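Local coordinates for uncharacterized protein (Legionella pneumophila subsp. pneumophila str. Philadelphia 1, PDB 4R0G) that probably activates Rab5, Rab21 and Rab22 as a guanine-nucleotide exchange factor with a VPS9-like domain and a helical bundle, at residues 165-170 with 211-216; 176-181 with 238-243; 190-195 with 230-235. All coordinates share one frame; numbering follows the deposited sequence.

Contact 1. Residues 165-170 with 211-216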
ATOM      1  N   ILE A 165      -8.488  -1.160  12.060  1.00 55.05           N
ATOM      2  CA  ILE A 165      -8.141  -2.033  10.942  1.00 50.24           C
ATOM      3  C   ILE A 165      -6.621  -2.117  10.800  1.00 51.73           C
ATOM      4  O   ILE A 165      -6.051  -3.207  10.682  1.00 52.74           O
ATOM      5  CB  ILE A 165      -8.708  -1.494   9.623  1.00 45.37           C
ATOM      6  CG1 ILE A 165     -10.211  -1.693   9.572  1.00 42.80           C
ATOM      7  CG2 ILE A 165      -8.072  -2.175   8.422  1.00 40.06           C
ATOM      8  CD1 ILE A 165     -10.827  -1.085   8.332  1.00 42.84           C
ATOM      9  N   TYR A 166      -5.967  -0.960  10.815  1.00 48.82           N
ATOM     10  CA  TYR A 166      -4.539  -0.906  10.534  1.00 50.41           C
ATOM     11  C   TYR A 166      -3.808  -1.582  11.664  1.00 49.64           C
ATOM     12  O   TYR A 166      -2.759  -2.184  11.470  1.00 50.18           O
ATOM     13  CB  TYR A 166      -4.062   0.541  10.404  1.00 53.35           C
ATOM     14  CG  TYR A 166      -2.859   0.729   9.501  1.00 45.30           C
ATOM     15  CD1 TYR A 166      -2.314  -0.331   8.808  1.00 45.92           C
ATOM     16  CD2 TYR A 166      -2.284   1.972   9.339  1.00 48.83           C
ATOM     17  CE1 TYR A 166      -1.225  -0.177   7.975  1.00 42.98           C
ATOM     18  CE2 TYR A 166      -1.179   2.146   8.507  1.00 58.23           C
ATOM     19  CZ  TYR A 166      -0.652   1.062   7.825  1.00 54.87           C
ATOM     20  OH  TYR A 166       0.442   1.239   6.986  1.00 65.39           O
ATOM     21  N   SER A 167      -4.389  -1.486  12.846  1.00 51.67           N
ATOM     22  CA  SER A 167      -3.858  -2.145  14.015  1.00 55.39           C
ATOM     23  C   SER A 167      -3.494  -3.592  13.699  1.00 55.08           C
ATOM     24  O   SER A 167      -2.390  -4.054  14.035  1.00 55.19           O
ATOM     25  CB  SER A 167      -4.922  -2.141  15.114  1.00 57.78           C
ATOM     26  OG  SER A 167      -4.389  -2.672  16.310  1.00 59.25           O
ATOM     27  N   VAL A 168      -4.426  -4.302  13.063  1.00 46.39           N
ATOM     28  CA  VAL A 168      -4.193  -5.689  12.700  1.00 49.66           C
ATOM     29  C   VAL A 168      -3.420  -5.772  11.414  1.00 47.82           C
ATOM     30  O   VAL A 168      -2.515  -6.576  11.228  1.00 46.92           O
ATOM     31  CB  VAL A 168      -5.493  -6.406  12.404  1.00 49.86           C
ATOM     32  CG1 VAL A 168      -5.204  -7.837  12.017  1.00 45.55           C
ATOM     33  CG2 VAL A 168      -6.411  -6.334  13.602  1.00 49.95           C
ATOM     34  N   THR A 169      -3.810  -4.921  10.498  1.00 48.71           N
ATOM     35  CA  THR A 169      -3.420  -5.116   9.128  1.00 47.55           C
ATOM     36  C   THR A 169      -1.939  -4.799   8.924  1.00 47.06           C
ATOM     37  O   THR A 169      -1.252  -5.462   8.158  1.00 48.15           O
ATOM     38  CB  THR A 169      -4.378  -4.325   8.232  1.00 47.36           C
ATOM     39  OG1 THR A 169      -4.722  -5.122   7.103  1.00 57.75           O
ATOM     40  CG2 THR A 169      -3.781  -3.023   7.807  1.00 45.70           C
ATOM     41  N   TYR A 170      -1.435  -3.809   9.653  1.00 48.21           N
ATOM     42  CA  TYR A 170      -0.032  -3.423   9.557  1.00 47.08           C
ATOM     43  C   TYR A 170       0.876  -4.602   9.903  1.00 42.85           C
ATOM     44  O   TYR A 170       1.850  -4.851   9.210  1.00 37.84           O
ATOM     45  CB  TYR A 170       0.244  -2.226  10.471  1.00 46.30           C
ATOM     46  CG  TYR A 170       1.679  -1.784  10.452  1.00 56.30           C
ATOM     47  CD1 TYR A 170       2.203  -1.109   9.353  1.00 61.09           C
ATOM     48  CD2 TYR A 170       2.514  -2.031  11.535  1.00 56.95           C
ATOM     49  CE1 TYR A 170       3.528  -0.699   9.333  1.00 61.65           C
ATOM     50  CE2 TYR A 170       3.837  -1.627  11.527  1.00 55.09           C
ATOM     51  CZ  TYR A 170       4.339  -0.962  10.426  1.00 62.94           C
ATOM     52  OH  TYR A 170       5.664  -0.561  10.433  1.00 86.64           O
ATOM     53  N   THR A 211      -9.258 -10.817  13.300  1.00 53.71           N
ATOM     54  CA  THR A 211      -9.818  -9.506  12.948  1.00 49.94           C
ATOM     55  C   THR A 211      -9.502  -8.354  13.919  1.00 50.56           C
ATOM     56  O   THR A 211      -9.837  -7.196  13.653  1.00 43.76           O
ATOM     57  CB  THR A 211     -11.344  -9.606  12.678  1.00 50.71           C
ATOM     58  OG1 THR A 211     -12.032 -10.023  13.868  1.00 54.86           O
ATOM     59  CG2 THR A 211     -11.603 -10.619  11.584  1.00 49.69           C
ATOM     60  N   GLU A 212      -8.866  -8.676  15.040  1.00 54.05           N
ATOM     61  CA  GLU A 212      -8.440  -7.661  16.006  1.00 55.04           C
ATOM     62  C   GLU A 212      -7.345  -8.195  16.931  1.00 56.09           C
ATOM     63  O   GLU A 212      -7.166  -9.401  17.069  1.00 50.69           O
ATOM     64  CB  GLU A 212      -9.627  -7.120  16.808  1.00 62.21           C
ATOM     65  CG  GLU A 212     -10.476  -8.193  17.501  1.00 75.17           C
ATOM     66  CD  GLU A 212     -11.785  -7.646  18.083  1.00 77.31           C
ATOM     67  OE1 GLU A 212     -12.278  -6.598  17.595  1.00 72.79           O
ATOM     68  OE2 GLU A 212     -12.322  -8.278  19.022  1.00 82.86           O
ATOM     69  N   LEU A 213      -6.590  -7.310  17.567  1.00 59.34           N
ATOM     70  CA  LEU A 213      -5.565  -7.816  18.461  1.00 63.76           C
ATOM     71  C   LEU A 213      -6.124  -7.907  19.894  1.00 69.70           C
ATOM     72  O   LEU A 213      -6.202  -6.909  20.631  1.00 64.22           O
ATOM     73  CB  LEU A 213      -4.340  -6.903  18.412  1.00 62.81           C
ATOM     74  CG  LEU A 213      -3.748  -6.696  17.015  1.00 63.89           C
ATOM     75  CD1 LEU A 213      -2.671  -5.637  17.008  1.00 62.58           C
ATOM     76  CD2 LEU A 213      -3.179  -7.999  16.456  1.00 64.21           C
ATOM     77  N   THR A 214      -6.427  -9.132  20.311  1.00 59.82           N
ATOM     78  CA  THR A 214      -7.022  -9.337  21.609  1.00 61.78           C
ATOM     79  C   THR A 214      -5.948 -10.015  22.422  1.00 63.37           C
ATOM     80  O   THR A 214      -4.872 -10.303  21.889  1.00 58.46           O
ATOM     81  CB  THR A 214      -8.309 -10.175  21.513  1.00 60.84           C
ATOM     82  OG1 THR A 214      -8.015 -11.470  20.970  1.00 62.52           O
ATOM     83  CG2 THR A 214      -9.315  -9.464  20.614  1.00 64.26           C
ATOM     84  N   GLN A 215      -6.237 -10.269  23.696  1.00 62.42           N
ATOM     85  CA  GLN A 215      -5.228 -10.791  24.591  1.00 63.24           C
ATOM     86  C   GLN A 215      -4.628 -12.064  24.014  1.00 64.46           C
ATOM     87  O   GLN A 215      -3.404 -12.227  23.978  1.00 60.95           O
ATOM     88  CB  GLN A 215      -5.798 -11.019  25.989  1.00 71.88           C
ATOM     89  CG  GLN A 215      -4.738 -11.383  27.025  1.00 75.53           C
ATOM     90  CD  GLN A 215      -3.543 -10.441  26.990  1.00 76.18           C
ATOM     91  OE1 GLN A 215      -3.699  -9.221  26.871  1.00 77.76           O
ATOM     92  NE2 GLN A 215      -2.341 -11.006  27.079  1.00 69.95           N
ATOM     93  N   ASP A 216      -5.501 -12.932  23.514  1.00 66.10           N
ATOM     94  CA  ASP A 216      -5.091 -14.186  22.891  1.00 64.91           C
ATOM     95  C   ASP A 216      -4.097 -13.963  21.768  1.00 60.58           C
ATOM     96  O   ASP A 216      -3.162 -14.739  21.578  1.00 60.29           O
ATOM     97  CB  ASP A 216      -6.304 -14.886  22.275  1.00 72.69           C
ATOM     98  CG  ASP A 216      -7.408 -15.140  23.265  1.00 83.39           C
ATOM     99  OD1 ASP A 216      -7.110 -15.521  24.428  1.00 83.08           O
ATOM    100  OD2 ASP A 216      -8.578 -14.965  22.854  1.00 85.50           O
TER

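Contact 2. Residues 176-181 with 238-243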
ATOM      1  N   GLU A 176       4.488 -10.689   6.188  1.00 42.41           N
ATOM      2  CA  GLU A 176       4.658 -11.229   4.853  1.00 46.15           C
ATOM      3  C   GLU A 176       6.055 -10.812   4.341  1.00 45.09           C
ATOM      4  O   GLU A 176       6.770 -11.597   3.709  1.00 47.34           O
ATOM      5  CB  GLU A 176       3.507 -10.744   3.948  1.00 47.07           C
ATOM      6  CG  GLU A 176       2.840 -11.819   3.110  1.00 58.69           C
ATOM      7  CD  GLU A 176       2.023 -12.847   3.914  1.00 64.08           C
ATOM      8  OE1 GLU A 176       0.946 -12.481   4.455  1.00 64.32           O
ATOM      9  OE2 GLU A 176       2.442 -14.037   3.972  1.00 66.67           O
ATOM     10  N   ASP A 177       6.461  -9.588   4.657  1.00 43.36           N
ATOM     11  CA  ASP A 177       7.722  -9.061   4.155  1.00 43.56           C
ATOM     12  C   ASP A 177       8.910  -9.685   4.874  1.00 50.57           C
ATOM     13  O   ASP A 177       9.979  -9.885   4.284  1.00 51.10           O
ATOM     14  CB  ASP A 177       7.750  -7.524   4.230  1.00 44.51           C
ATOM     15  CG  ASP A 177       6.891  -6.863   3.139  1.00 51.28           C
ATOM     16  OD1 ASP A 177       6.744  -7.471   2.060  1.00 53.85           O
ATOM     17  OD2 ASP A 177       6.358  -5.742   3.337  1.00 54.15           O
ATOM     18  N   TYR A 178       8.719 -10.003   6.147  1.00 46.43           N
ATOM     19  CA  TYR A 178       9.707 -10.774   6.878  1.00 44.86           C
ATOM     20  C   TYR A 178       9.854 -12.103   6.172  1.00 48.82           C
ATOM     21  O   TYR A 178      10.958 -12.507   5.829  1.00 51.15           O
ATOM     22  CB  TYR A 178       9.222 -10.981   8.304  1.00 49.73           C
ATOM     23  CG  TYR A 178      10.125 -11.785   9.222  1.00 51.72           C
ATOM     24  CD1 TYR A 178      11.414 -12.150   8.848  1.00 51.56           C
ATOM     25  CD2 TYR A 178       9.674 -12.174  10.477  1.00 45.15           C
ATOM     26  CE1 TYR A 178      12.223 -12.891   9.698  1.00 53.84           C
ATOM     27  CE2 TYR A 178      10.470 -12.909  11.334  1.00 47.42           C
ATOM     28  CZ  TYR A 178      11.740 -13.268  10.943  1.00 53.17           C
ATOM     29  OH  TYR A 178      12.524 -13.995  11.809  1.00 55.41           O
ATOM     30  N   LEU A 179       8.728 -12.764   5.927  1.00 48.49           N
ATOM     31  CA  LEU A 179       8.739 -14.088   5.322  1.00 48.08           C
ATOM     32  C   LEU A 179       9.573 -14.167   4.050  1.00 55.05           C
ATOM     33  O   LEU A 179      10.518 -14.947   3.989  1.00 59.93           O
ATOM     34  CB  LEU A 179       7.320 -14.550   5.021  1.00 51.06           C
ATOM     35  CG  LEU A 179       7.209 -16.022   4.582  1.00 56.14           C
ATOM     36  CD1 LEU A 179       8.316 -16.880   5.213  1.00 47.02           C
ATOM     37  CD2 LEU A 179       5.813 -16.596   4.909  1.00 38.37           C
ATOM     38  N   SER A 180       9.259 -13.347   3.053  1.00 56.53           N
ATOM     39  CA  SER A 180       9.971 -13.448   1.772  1.00 61.08           C
ATOM     40  C   SER A 180      11.449 -13.117   1.900  1.00 57.81           C
ATOM     41  O   SER A 180      12.268 -13.706   1.195  1.00 62.34           O
ATOM     42  CB  SER A 180       9.311 -12.611   0.655  1.00 46.34           C
ATOM     43  OG  SER A 180       9.045 -11.300   1.091  1.00 49.83           O
ATOM     44  N   LEU A 181      11.785 -12.173   2.779  1.00 51.34           N
ATOM     45  CA  LEU A 181      13.186 -11.829   3.003  1.00 56.01           C
ATOM     46  C   LEU A 181      13.978 -13.007   3.627  1.00 61.98           C
ATOM     47  O   LEU A 181      15.112 -13.285   3.230  1.00 62.87           O
ATOM     48  CB  LEU A 181      13.324 -10.547   3.840  1.00 48.99           C
ATOM     49  CG  LEU A 181      13.069  -9.168   3.209  1.00 55.80           C
ATOM     50  CD1 LEU A 181      13.385  -8.048   4.189  1.00 55.07           C
ATOM     51  CD2 LEU A 181      13.864  -8.951   1.923  1.00 60.79           C
ATOM     52  N   GLU A 238      16.099  -9.356  13.228  1.00 67.15           N
ATOM     53  CA  GLU A 238      15.866  -8.781  14.569  1.00 64.40           C
ATOM     54  C   GLU A 238      14.947  -7.566  14.562  1.00 64.24           C
ATOM     55  O   GLU A 238      14.125  -7.383  15.469  1.00 58.73           O
ATOM     56  CB  GLU A 238      17.186  -8.372  15.257  1.00 69.12           C
ATOM     57  CG  GLU A 238      18.109  -9.496  15.727  1.00 78.71           C
ATOM     58  CD  GLU A 238      19.282  -8.997  16.591  1.00 79.86           C
ATOM     59  OE1 GLU A 238      19.171  -7.904  17.201  1.00 74.97           O
ATOM     60  OE2 GLU A 238      20.312  -9.709  16.660  1.00 77.65           O
ATOM     61  N   GLU A 239      15.111  -6.715  13.561  1.00 63.98           N
ATOM     62  CA  GLU A 239      14.288  -5.517  13.487  1.00 69.59           C
ATOM     63  C   GLU A 239      12.839  -5.947  13.359  1.00 66.24           C
ATOM     64  O   GLU A 239      11.968  -5.441  14.074  1.00 67.15           O
ATOM     65  CB  GLU A 239      14.700  -4.622  12.313  1.00 82.48           C
ATOM     66  CG  GLU A 239      14.031  -3.249  12.316  1.00 93.00           C
ATOM     67  CD  GLU A 239      14.311  -2.440  13.589  1.00 95.45           C
ATOM     68  OE1 GLU A 239      15.455  -2.511  14.108  1.00 91.75           O
ATOM     69  OE2 GLU A 239      13.381  -1.738  14.065  1.00 91.36           O
ATOM     70  N   PHE A 240      12.600  -6.912  12.472  1.00 61.32           N
ATOM     71  CA  PHE A 240      11.272  -7.498  12.315  1.00 57.82           C
ATOM     72  C   PHE A 240      10.707  -8.053  13.614  1.00 56.59           C
ATOM     73  O   PHE A 240       9.622  -7.652  14.020  1.00 56.84           O
ATOM     74  CB  PHE A 240      11.270  -8.584  11.241  1.00 57.25           C
ATOM     75  CG  PHE A 240      11.421  -8.055   9.850  1.00 53.71           C
ATOM     76  CD1 PHE A 240      10.423  -7.299   9.278  1.00 46.67           C
ATOM     77  CD2 PHE A 240      12.562  -8.322   9.108  1.00 57.23           C
ATOM     78  CE1 PHE A 240      10.558  -6.814   7.988  1.00 51.64           C
ATOM     79  CE2 PHE A 240      12.703  -7.838   7.814  1.00 51.71           C
ATOM     80  CZ  PHE A 240      11.704  -7.085   7.256  1.00 50.36           C
ATOM     81  N   LEU A 241      11.425  -8.968  14.260  1.00 50.56           N
ATOM     82  CA  LEU A 241      10.954  -9.506  15.523  1.00 50.80           C
ATOM     83  C   LEU A 241      10.591  -8.398  16.535  1.00 59.23           C
ATOM     84  O   LEU A 241       9.617  -8.507  17.286  1.00 54.14           O
ATOM     85  CB  LEU A 241      12.011 -10.417  16.137  1.00 54.78           C
ATOM     86  CG  LEU A 241      12.394 -11.652  15.351  1.00 52.53           C
ATOM     87  CD1 LEU A 241      13.265 -12.542  16.214  1.00 51.16           C
ATOM     88  CD2 LEU A 241      11.149 -12.377  14.907  1.00 54.64           C
ATOM     89  N   LYS A 242      11.387  -7.335  16.558  1.00 68.33           N
ATOM     90  CA  LYS A 242      11.138  -6.225  17.469  1.00 63.78           C
ATOM     91  C   LYS A 242       9.776  -5.614  17.184  1.00 60.09           C
ATOM     92  O   LYS A 242       8.935  -5.513  18.084  1.00 65.95           O
ATOM     93  CB  LYS A 242      12.248  -5.161  17.373  1.00 64.83           C
ATOM     94  CG  LYS A 242      13.592  -5.611  17.926  1.00 71.35           C
ATOM     95  CD  LYS A 242      14.259  -4.519  18.770  1.00 80.99           C
ATOM     96  CE  LYS A 242      15.544  -5.021  19.445  1.00 76.87           C
ATOM     97  NZ  LYS A 242      16.110  -4.042  20.431  1.00 78.72           N
ATOM     98  N   LYS A 243       9.552  -5.221  15.936  1.00 52.46           N
ATOM     99  CA  LYS A 243       8.294  -4.581  15.572  1.00 56.47           C
ATOM    100  C   LYS A 243       7.081  -5.505  15.810  1.00 57.15           C
ATOM    101  O   LYS A 243       6.136  -5.111  16.477  1.00 63.32           O
ATOM    102  CB  LYS A 243       8.375  -4.011  14.149  1.00 56.36           C
ATOM    103  CG  LYS A 243       9.379  -2.857  14.035  1.00 68.05           C
ATOM    104  CD  LYS A 243       9.912  -2.623  12.604  1.00 78.52           C
ATOM    105  CE  LYS A 243       9.323  -1.359  11.962  1.00 87.61           C
ATOM    106  NZ  LYS A 243       9.785  -1.141  10.545  1.00 86.34           N
TER

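Contact 3. Residues 190-195 with 230-235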
ATOM      1  N   ASP A 190      23.558 -21.439   8.472  1.00104.86           N
ATOM      2  CA  ASP A 190      22.390 -21.372   9.325  1.00 94.81           C
ATOM      3  C   ASP A 190      21.546 -22.614   9.077  1.00 86.25           C
ATOM      4  O   ASP A 190      20.909 -22.751   8.037  1.00 88.45           O
ATOM      5  CB  ASP A 190      21.620 -20.106   8.947  1.00 89.55           C
ATOM      6  CG  ASP A 190      20.610 -19.701   9.974  1.00 87.46           C
ATOM      7  OD1 ASP A 190      19.725 -20.524  10.281  1.00 88.97           O
ATOM      8  OD2 ASP A 190      20.706 -18.557  10.474  1.00 89.86           O
ATOM      9  N   GLN A 191      21.505 -23.491  10.074  1.00 80.50           N
ATOM     10  CA  GLN A 191      20.788 -24.756   9.951  1.00 80.79           C
ATOM     11  C   GLN A 191      19.376 -24.609  10.489  1.00 76.73           C
ATOM     12  O   GLN A 191      18.533 -25.491  10.331  1.00 74.93           O
ATOM     13  CB  GLN A 191      21.527 -25.855  10.693  1.00 72.69           C
ATOM     14  N   LEU A 192      19.135 -23.482  11.141  1.00 75.16           N
ATOM     15  CA  LEU A 192      17.846 -23.201  11.740  1.00 76.52           C
ATOM     16  C   LEU A 192      16.910 -22.390  10.822  1.00 78.47           C
ATOM     17  O   LEU A 192      15.706 -22.304  11.075  1.00 75.55           O
ATOM     18  CB  LEU A 192      18.074 -22.494  13.077  1.00 75.68           C
ATOM     19  CG  LEU A 192      18.796 -23.352  14.127  1.00 73.61           C
ATOM     20  CD1 LEU A 192      18.976 -22.596  15.443  1.00 75.24           C
ATOM     21  CD2 LEU A 192      18.054 -24.675  14.367  1.00 67.11           C
ATOM     22  N   LYS A 193      17.460 -21.846   9.736  1.00 77.96           N
ATOM     23  CA  LYS A 193      16.704 -21.027   8.793  1.00 72.74           C
ATOM     24  C   LYS A 193      15.425 -21.728   8.325  1.00 69.13           C
ATOM     25  O   LYS A 193      14.363 -21.122   8.196  1.00 69.03           O
ATOM     26  CB  LYS A 193      17.581 -20.665   7.586  1.00 69.48           C
ATOM     27  CG  LYS A 193      16.833 -19.931   6.490  1.00 67.27           C
ATOM     28  CD  LYS A 193      17.654 -19.742   5.218  1.00 70.81           C
ATOM     29  CE  LYS A 193      16.716 -19.308   4.080  1.00 76.74           C
ATOM     30  NZ  LYS A 193      17.260 -19.351   2.695  1.00 71.92           N
ATOM     31  N   SER A 194      15.531 -23.019   8.085  1.00 63.83           N
ATOM     32  CA  SER A 194      14.396 -23.749   7.589  1.00 67.21           C
ATOM     33  C   SER A 194      13.316 -23.852   8.669  1.00 72.01           C
ATOM     34  O   SER A 194      12.117 -23.728   8.393  1.00 72.69           O
ATOM     35  CB  SER A 194      14.846 -25.129   7.095  1.00 75.79           C
ATOM     36  OG  SER A 194      16.118 -25.474   7.625  1.00 73.94           O
ATOM     37  N   SER A 195      13.725 -24.065   9.910  1.00 67.48           N
ATOM     38  CA  SER A 195      12.732 -24.197  10.964  1.00 68.11           C
ATOM     39  C   SER A 195      12.201 -22.826  11.408  1.00 65.83           C
ATOM     40  O   SER A 195      11.150 -22.724  12.045  1.00 60.51           O
ATOM     41  CB  SER A 195      13.278 -25.019  12.141  1.00 76.75           C
ATOM     42  OG  SER A 195      14.507 -24.491  12.602  1.00 80.08           O
ATOM     43  N   GLU A 230      14.685 -17.889  19.805  1.00 59.34           N
ATOM     44  CA  GLU A 230      15.457 -19.046  20.225  1.00 67.81           C
ATOM     45  C   GLU A 230      16.054 -19.810  19.049  1.00 63.86           C
ATOM     46  O   GLU A 230      16.866 -20.711  19.235  1.00 69.18           O
ATOM     47  CB  GLU A 230      14.646 -19.918  21.187  1.00 67.68           C
ATOM     48  CG  GLU A 230      14.115 -19.067  22.351  1.00 77.69           C
ATOM     49  CD  GLU A 230      13.643 -19.862  23.561  1.00 94.66           C
ATOM     50  OE1 GLU A 230      12.536 -20.464  23.487  1.00 86.92           O
ATOM     51  OE2 GLU A 230      14.377 -19.861  24.586  1.00 92.33           O
ATOM     52  N   MET A 231      15.689 -19.402  17.841  1.00 60.01           N
ATOM     53  CA  MET A 231      16.196 -20.043  16.635  1.00 63.32           C
ATOM     54  C   MET A 231      17.435 -19.335  16.094  1.00 68.72           C
ATOM     55  O   MET A 231      17.960 -19.701  15.039  1.00 72.49           O
ATOM     56  CB  MET A 231      15.110 -20.143  15.564  1.00 62.47           C
ATOM     57  CG  MET A 231      14.027 -21.170  15.895  1.00 65.39           C
ATOM     58  SD  MET A 231      14.711 -22.835  16.116  1.00 88.61           S
ATOM     59  CE  MET A 231      14.661 -23.042  17.905  1.00 70.83           C
ATOM     60  N   GLN A 232      17.907 -18.334  16.837  1.00 67.88           N
ATOM     61  CA  GLN A 232      19.139 -17.611  16.504  1.00 68.75           C
ATOM     62  C   GLN A 232      19.095 -16.932  15.141  1.00 63.97           C
ATOM     63  O   GLN A 232      19.838 -17.304  14.237  1.00 60.31           O
ATOM     64  CB  GLN A 232      20.340 -18.553  16.552  1.00 77.17           C
ATOM     65  CG  GLN A 232      20.485 -19.350  17.843  1.00 84.38           C
ATOM     66  CD  GLN A 232      21.878 -19.940  17.994  1.00104.01           C
ATOM     67  OE1 GLN A 232      22.413 -20.552  17.060  1.00108.20           O
ATOM     68  NE2 GLN A 232      22.491 -19.724  19.162  1.00103.50           N
ATOM     69  N   PRO A 233      18.241 -15.909  15.012  1.00 64.35           N
ATOM     70  CA  PRO A 233      17.993 -15.192  13.760  1.00 63.93           C
ATOM     71  C   PRO A 233      19.156 -14.312  13.300  1.00 62.81           C
ATOM     72  O   PRO A 233      20.050 -13.982  14.077  1.00 64.21           O
ATOM     73  CB  PRO A 233      16.794 -14.306  14.114  1.00 61.55           C
ATOM     74  CG  PRO A 233      16.943 -14.064  15.553  1.00 60.92           C
ATOM     75  CD  PRO A 233      17.411 -15.374  16.106  1.00 60.35           C
ATOM     76  N   ALA A 234      19.107 -13.917  12.030  1.00 58.64           N
ATOM     77  CA  ALA A 234      20.124 -13.055  11.455  1.00 59.09           C
ATOM     78  C   ALA A 234      19.949 -11.646  11.984  1.00 60.80           C
ATOM     79  O   ALA A 234      18.935 -11.333  12.615  1.00 61.34           O
ATOM     80  CB  ALA A 234      19.990 -13.051   9.945  1.00 58.42           C
ATOM     81  N   GLU A 235      20.900 -10.774  11.670  1.00 64.09           N
ATOM     82  CA  GLU A 235      20.839  -9.408  12.182  1.00 76.97           C
ATOM     83  C   GLU A 235      19.572  -8.712  11.696  1.00 73.79           C
ATOM     84  O   GLU A 235      18.818  -8.137  12.487  1.00 67.40           O
ATOM     85  CB  GLU A 235      22.084  -8.600  11.787  1.00 80.60           C
ATOM     86  CG  GLU A 235      23.341  -8.949  12.573  1.00 93.78           C
ATOM     87  CD  GLU A 235      24.408  -7.841  12.516  1.00113.49           C
ATOM     88  OE1 GLU A 235      24.139  -6.729  13.033  1.00109.10           O
ATOM     89  OE2 GLU A 235      25.511  -8.083  11.956  1.00113.60           O
TER

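Contact 1. Residues 165-170 with 211-216
Val-168, which packs on Thr-211 and Glu-212, lies beside Thr-169 on helix 155-183, and both donate to Ile-165 O. Thr-169 N is 2.8 Å from Ile-165 O. Val-168 N makes a weak bond to the same oxygen. No hydrogen bond crosses to 211-216, so the contact rests on packing. One methyl of Val-168 does most of the touching. CG1 is anti to the backbone N (chi1 179°), which sets CG2 beside that N and turns it to the loop. There Val-168 CG2 meets Glu-212 CA at 3.4 Å and Thr-211 O at 3.5 Å. The loop joins helix 193-208 to helix 215-229, and through it the hairpin end of the helical bundle rests on the side of helix 155-183. The next loop residue, Leu-213, packs on Ser-167. Its CD1 lies 3.5 Å from Ser-167 OG and also touches the carbonyl oxygen of Ser-167. Leu-213 CG is 4.3 Å from Val-168 CG2, so the two apolar side chains meet beside the serine. Val-168 and Thr-211 also both touch Leu-18 of helix 17-20, in the VPS9-like part of the chain. Tyr-166 OH bonds Arg-79 and, weakly, Tyr-166 OH of the second subunit.

Contact 2. Residues 176-181 with 238-243
Segments 176-181 and 238-243 are both helical and run nearly antiparallel, at 158° between their directions, with axes 10.5 Å apart and the CA atoms of Tyr-178 and Phe-240 nearest each other. Those two residues carry the contact. Their rings are almost parallel, with planes at 5°, but they are slid apart and barely overlap; the centroids are 5.2 Å apart. Each ring instead lies over the aliphatic base of the other residue. Tyr-178 CA sits over the centre of the Phe-240 ring, 4.1 Å from its centroid, a CH-pi contact. Phe-240 CB sits over a face of the Tyr-178 ring, nearer its rim. Tyr-178 has CG anti to its N (chi1 179°), which carries the ring across to the other helix. Two leucines flank the pair. Leu-181 CD1 meets the edge of the Phe-240 ring, 3.6 Å from Phe-240 CZ. Leu-241 CD2 lies 3.7 Å from Tyr-178 CE2. The Tyr-178 hydroxyl is hydrogen-bonded to Glu-237. Asp-177 turns its carboxylate to the second subunit, where Glu-74 N and Ser-75 N bind it. Leu-228 touches both Tyr-178 and Leu-241. Buried aromatic and leucine packing between nearly antiparallel helices is typical of the interior of a helical bundle.

Contact 3. Residues 190-195 with 230-235
Leu-192 lies against the backbone of Met-231, and its side chain crosses that of Met-231 at about a right angle. Leu-192 CB is 3.4 Å from Met-231 O. One methyl of the leucine, CD2, approaches the sulfur, with Leu-192 CD2 4.2 Å from Met-231 SD. The methionine chain is bent at chi2 (-59°) and again at chi3, which brings SD close to both Leu-192 and Ser-195. Ser-195 OG is 3.9 Å from Met-231 SD. The other methyl, Leu-192 CD1, touches Gln-232 CG. No hydrogen bond joins the two segments directly.

The next shell is polar. Ser-195 OG donates to Leu-192 O at 2.9 Å, at 117° to the C=O and tilted 23° from the carbonyl plane. This bond fixes the hydroxyl next to the sulfur. Asp-190 OD1 accepts from two backbone groups of the turn that holds Leu-192: Leu-192 N at 3.1 Å and Lys-193 N at 2.7 Å, both weak bonds. The other oxygen, Asp-190 OD2, forms a salt bridge with Arg-196 NH1. Arg-196 NH2 in turn is hydrogen-bonded to Met-231 O. One guanidinium thus ties the two segments together and would partly balance the aspartate charge.

Gln-232, with positive phi, is the first residue after helix 215-229 to leave helical backbone angles. Asp-190 makes the capping bonds of an incoming helix, so the site pairs a helix-capping turn with a helix-ending turn at one surface end of the helical bundle.

In the fold
The three contacts run along the helical bundle. Contacts 1 and 2 share helix 155-183, and their centres are about 17 Å apart. Contacts 2 and 3 are about 13 Å apart, centre to centre, and contacts 1 and 3 about 27 Å. Along the chain, the first segments come in the order 1, 2, 3, and the second in the order 1, 3, 2. Contact 1 uses the loop before helix 215-229, contact 3 the loop after it, and contact 2 helix 235-244. Tyr-170 packs on Lys-243 between contacts 1 and 2, and Leu-241 on Pro-233 between contacts 2 and 3. Contacts 1 and 2 also meet the second subunit, so the bundle takes part in the dimer.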